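Local coordinates for protein acetyltransferase, GNAT family (Streptococcus pneumoniae, PDB 2ATR) that is of unknown function but probably transfers an acetyl group from acetyl-CoA to an amine of a still unidentified substrate, at residues A[17-22]-A[56-61]; A[67-72]-A[90-95]. One frame throughout, in Å; residues are numbered along the deposited sequence.

Contact 1: A[17-22]-A[56-61]; sequences HLYQAV and LIRLVG
Leu-18 and Tyr-19, neighbours near the end of helix 12-20, reach down onto Leu-56 and Arg-58 of strand 52-61, so that this helix packs on one face of the central sheet of the GNAT fold. Leu-18 touches with a single methyl: its CD1 lies 3.4 Å from Leu-56 CB, tighter than usual for two carbons. That methyl meets the root of the strand residue while the backbones stay apart, with 7.6 Å between Leu-18 CA and Leu-56 CA.

Leu-56 leaves the strand with CG anti to its backbone N (chi1 169°), and its two methyls rise toward the tyrosine, which crosses it at about a right angle. Leu-56 CD2 sits 3.5 Å from Tyr-19 OH, and Leu-56 CD1 is 4.1 Å from Tyr-19 CE2. Leucine suits this place, giving both helix residues an apolar surface to rest on, CB for one and the branch for the other.

Two positions on, Arg-58 points to the same side of the sheet. Its chain is bent at chi3 (77°), and its guanidinium presents an edge to the phenol, with Arg-58 NE 3.8 Å from Tyr-19 OH. Both groups are held by a third: Asp-71 of the adjacent strand 66-74 accepts a hydrogen bond from Tyr-19 OH and forms a salt bridge with Arg-58 NE, both through OD2. Tyrosine therefore does two jobs: its ring packs on Leu-56 and also touches Leu-34, Leu-38 and Ile-73, while its hydroxyl joins a polar group built around the buried Arg-58. Pairing the carboxylate with a guanidinium and a phenol probably favours its charged form, and probably adds directional bonds to the apolar packing of the leucines.

Contact 2: A[67-72]-A[90-95]; sequences VFVQDL and EALGNF
Strand 66-74 and helix 83-92 are the first two elements of a beta-alpha-beta unit completed by strand 100-102, and here Val-67 and Val-69 meet Phe-95 and Leu-92 in the later part of the segment 90-95. The contact is wholly apolar.

Along 90-95, Ala-91 touches Val-43, Tyr-45 and Ile-57 of other strands, and Leu-92 is the first to meet 67-72. With CG anti to its carbonyl carbon (chi1 -68°) and the chain extended beyond, it brings CD2 to 4.3 Å from Val-69 CG2, a light touch between methyls. Its other neighbours include Phe-120, and the forked end of leucine lets it touch Val-69 as well as that ring.

Next, the backbone turns through Gly-93 and Asn-94. Asn-94 N bonds to Ala-91 O at 3.2 Å, and Phe-95 N to Leu-92 O at 2.8 Å, tight turns that return the chain toward the strand and bring Phe-95 CA within 7.6 Å of Val-67 CA.

Phe-95 then packs on the valine, the two side chains crossing at about a right angle, while Leu-59 and Leu-42 also touch the aromatic residue. A broad ring suits a place where it can touch Val-67 and Leu-59 of two neighbouring strands as well as Leu-42. Valine suits the strand, its branch at CB offering two methyls close to the backbone. One of them does the work: Val-67 CG2, set anti to its own carbonyl carbon, approaches the ring obliquely and comes to 3.7 Å from Phe-95 CD1.

Overall arrangement
From the N terminus, helix 12-20 comes first, and contact 1 closes a loop of 33 residues, through helix 33-38 and strand 43-49, when strand 52-61 arrives. The chain then turns into strand 66-74, and contact 2 closes a shorter loop of 17 residues when 90-95 reaches that strand. The loops are in series, neither nested nor crossed. The two contacts, with centres 12 Å apart, are joined through the antiparallel neighbours 52-61 and 66-74, as in the backbone pair Val-60 with Phe-68. Leu-59, whose side chain packs on Phe-95, links them again. Helices 12-20 and 83-92 thus pack against the same sheet, on opposite faces.

Contact 1: A[17-22]-A[56-61]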
# COMPACT_ATOMS: atom_id res chain seq x y z
N HIS A 17 11.65 -7.09 6.94
CA HIS A 17 11.70 -8.22 6.00
C HIS A 17 10.79 -8.05 4.77
O HIS A 17 11.10 -8.50 3.68
CB HIS A 17 11.44 -9.57 6.72
CG HIS A 17 10.02 -9.76 7.17
ND1 HIS A 17 9.49 -9.06 8.22
CD2 HIS A 17 9.05 -10.60 6.73
CE1 HIS A 17 8.22 -9.42 8.37
NE2 HIS A 17 7.94 -10.36 7.49
N LEU A 18 9.64 -7.40 4.95
CA LEU A 18 8.74 -7.17 3.80
C LEU A 18 9.37 -6.17 2.78
O LEU A 18 9.37 -6.41 1.59
CB LEU A 18 7.40 -6.61 4.30
CG LEU A 18 6.51 -7.49 5.18
CD1 LEU A 18 5.21 -6.76 5.52
CD2 LEU A 18 6.23 -8.75 4.49
N TYR A 19 9.86 -5.05 3.28
CA TYR A 19 10.53 -4.03 2.44
C TYR A 19 11.82 -4.59 1.81
O TYR A 19 12.02 -4.44 0.59
CB TYR A 19 10.80 -2.75 3.23
CG TYR A 19 9.54 -2.03 3.65
CD1 TYR A 19 8.91 -1.09 2.80
CD2 TYR A 19 8.98 -2.28 4.91
CE1 TYR A 19 7.73 -0.42 3.21
CE2 TYR A 19 7.82 -1.63 5.31
CZ TYR A 19 7.19 -0.70 4.45
OH TYR A 19 6.05 -0.08 4.90
N GLN A 20 12.66 -5.27 2.61
CA GLN A 20 13.77 -6.10 2.05
C GLN A 20 13.30 -7.00 0.91
O GLN A 20 13.93 -7.07 -0.13
CB GLN A 20 14.48 -6.94 3.14
CG GLN A 20 15.41 -6.10 3.98
CD GLN A 20 15.81 -6.70 5.33
OE1 GLN A 20 15.24 -7.68 5.83
NE2 GLN A 20 16.79 -6.06 5.97
N ALA A 21 12.18 -7.67 1.10
CA ALA A 21 11.65 -8.60 0.10
C ALA A 21 11.35 -7.92 -1.22
O ALA A 21 10.99 -8.59 -2.22
CB ALA A 21 10.40 -9.26 0.63
N VAL A 22 11.43 -6.59 -1.24
CA VAL A 22 11.17 -5.85 -2.48
C VAL A 22 12.23 -4.88 -3.11
O VAL A 22 11.86 -4.22 -4.07
CB VAL A 22 9.71 -5.22 -2.52
CG1 VAL A 22 8.62 -6.29 -2.47
CG2 VAL A 22 9.52 -4.17 -1.48
N LEU A 56 1.74 -6.23 3.93
CA LEU A 56 1.50 -4.96 4.58
C LEU A 56 0.78 -4.01 3.58
O LEU A 56 1.03 -4.08 2.38
CB LEU A 56 2.82 -4.34 5.10
CG LEU A 56 2.92 -2.89 5.62
CD1 LEU A 56 4.08 -2.73 6.63
CD2 LEU A 56 3.09 -1.90 4.41
N ILE A 57 -0.11 -3.19 4.09
CA ILE A 57 -0.62 -2.01 3.31
C ILE A 57 -0.46 -0.81 4.21
O ILE A 57 -0.63 -0.92 5.42
CB ILE A 57 -2.06 -2.17 2.74
CG1 ILE A 57 -2.48 -0.94 1.82
CG2 ILE A 57 -3.07 -2.37 3.91
CD1 ILE A 57 -3.81 -1.23 1.02
N ARG A 58 -0.05 0.32 3.64
CA ARG A 58 0.14 1.54 4.37
C ARG A 58 -0.44 2.72 3.56
O ARG A 58 -0.06 3.00 2.40
CB ARG A 58 1.63 1.79 4.64
CG ARG A 58 1.94 2.93 5.52
CD ARG A 58 3.39 2.89 6.00
NE ARG A 58 4.36 3.34 4.98
CZ ARG A 58 4.68 4.60 4.70
NH1 ARG A 58 4.04 5.65 5.25
NH2 ARG A 58 5.63 4.83 3.82
N LEU A 59 -1.39 3.40 4.18
CA LEU A 59 -2.04 4.56 3.55
C LEU A 59 -1.56 5.82 4.19
O LEU A 59 -1.31 5.83 5.39
CB LEU A 59 -3.55 4.46 3.69
CG LEU A 59 -4.32 3.22 3.26
CD1 LEU A 59 -5.79 3.55 3.40
CD2 LEU A 59 -4.00 2.81 1.87
N VAL A 60 -1.46 6.89 3.40
CA VAL A 60 -1.00 8.21 3.84
C VAL A 60 -1.90 9.32 3.25
O VAL A 60 -2.68 9.06 2.32
CB VAL A 60 0.49 8.51 3.42
CG1 VAL A 60 1.45 7.47 4.08
CG2 VAL A 60 0.65 8.57 1.90
N GLY A 61 -1.75 10.53 3.76
CA GLY A 61 -2.57 11.66 3.25
C GLY A 61 -3.29 12.32 4.38
O GLY A 61 -2.97 12.08 5.55

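Contact 2: A[67-72]-A[90-95]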
# COMPACT_ATOMS: atom_id res chain seq x y z
N VAL A 67 -6.24 10.53 0.17
CA VAL A 67 -5.68 9.31 0.68
C VAL A 67 -4.82 8.67 -0.44
O VAL A 67 -5.18 8.69 -1.62
CB VAL A 67 -6.78 8.34 1.16
CG1 VAL A 67 -6.16 6.94 1.58
CG2 VAL A 67 -7.61 8.96 2.36
N PHE A 68 -3.64 8.19 -0.09
CA PHE A 68 -2.72 7.59 -1.09
C PHE A 68 -2.35 6.21 -0.57
O PHE A 68 -2.05 6.08 0.63
CB PHE A 68 -1.47 8.45 -1.31
CG PHE A 68 -1.79 9.86 -1.79
CD1 PHE A 68 -1.85 10.14 -3.16
CD2 PHE A 68 -2.12 10.88 -0.88
CE1 PHE A 68 -2.14 11.43 -3.62
CE2 PHE A 68 -2.45 12.14 -1.33
CZ PHE A 68 -2.44 12.42 -2.72
N VAL A 69 -2.39 5.22 -1.46
CA VAL A 69 -1.97 3.85 -1.12
C VAL A 69 -0.46 3.89 -1.28
O VAL A 69 0.07 3.87 -2.40
CB VAL A 69 -2.58 2.71 -2.05
CG1 VAL A 69 -1.95 1.32 -1.65
CG2 VAL A 69 -4.11 2.60 -1.90
N GLN A 70 0.24 4.07 -0.16
CA GLN A 70 1.69 4.32 -0.21
C GLN A 70 2.51 3.02 -0.35
O GLN A 70 3.35 2.91 -1.26
CB GLN A 70 2.09 5.14 0.99
CG GLN A 70 3.60 5.40 1.16
CD GLN A 70 4.24 6.05 -0.08
OE1 GLN A 70 3.58 6.76 -0.83
NE2 GLN A 70 5.50 5.76 -0.31
N ASP A 71 2.26 2.03 0.50
CA ASP A 71 2.95 0.71 0.38
C ASP A 71 1.90 -0.35 0.28
O ASP A 71 0.90 -0.33 1.03
CB ASP A 71 3.86 0.36 1.60
CG ASP A 71 4.96 1.39 1.86
OD1 ASP A 71 5.55 1.95 0.90
OD2 ASP A 71 5.26 1.61 3.05
N LEU A 72 2.06 -1.25 -0.68
CA LEU A 72 1.31 -2.49 -0.71
C LEU A 72 2.30 -3.64 -1.01
O LEU A 72 2.85 -3.72 -2.13
CB LEU A 72 0.21 -2.48 -1.76
CG LEU A 72 -0.67 -3.73 -1.89
CD1 LEU A 72 -1.38 -4.03 -0.54
CD2 LEU A 72 -1.72 -3.59 -3.00
N GLU A 90 -9.84 -3.97 3.28
CA GLU A 90 -9.84 -3.51 4.70
C GLU A 90 -9.31 -2.10 4.94
O GLU A 90 -9.93 -1.32 5.70
CB GLU A 90 -9.12 -4.47 5.64
CG GLU A 90 -9.69 -5.90 5.65
CD GLU A 90 -11.18 -5.94 6.04
OE1 GLU A 90 -11.60 -5.16 6.93
OE2 GLU A 90 -11.93 -6.76 5.45
N ALA A 91 -8.16 -1.77 4.35
CA ALA A 91 -7.60 -0.43 4.58
C ALA A 91 -8.51 0.64 3.97
O ALA A 91 -8.85 1.60 4.65
CB ALA A 91 -6.17 -0.31 4.05
N LEU A 92 -8.93 0.47 2.72
CA LEU A 92 -9.72 1.52 2.04
C LEU A 92 -11.14 1.65 2.59
O LEU A 92 -11.79 2.67 2.39
CB LEU A 92 -9.76 1.28 0.53
CG LEU A 92 -8.43 1.45 -0.21
CD1 LEU A 92 -8.64 1.07 -1.63
CD2 LEU A 92 -7.92 2.89 -0.03
N GLY A 93 -11.62 0.59 3.28
CA GLY A 93 -12.91 0.60 3.96
C GLY A 93 -13.05 1.71 4.98
O GLY A 93 -14.17 2.21 5.27
N ASN A 94 -11.91 2.14 5.52
CA ASN A 94 -11.88 3.28 6.41
C ASN A 94 -12.02 4.62 5.71
O ASN A 94 -12.20 5.64 6.37
CB ASN A 94 -10.59 3.27 7.21
CG ASN A 94 -10.41 1.99 7.97
OD1 ASN A 94 -9.67 1.09 7.54
ND2 ASN A 94 -11.12 1.87 9.07
N PHE A 95 -11.97 4.62 4.38
CA PHE A 95 -11.80 5.89 3.69
C PHE A 95 -12.70 6.01 2.51
O PHE A 95 -12.36 6.69 1.54
CB PHE A 95 -10.33 6.13 3.32
CG PHE A 95 -9.45 6.31 4.52
CD1 PHE A 95 -9.47 7.49 5.24
CD2 PHE A 95 -8.62 5.27 4.97
CE1 PHE A 95 -8.73 7.63 6.37
CE2 PHE A 95 -7.85 5.43 6.09
CZ PHE A 95 -7.89 6.61 6.78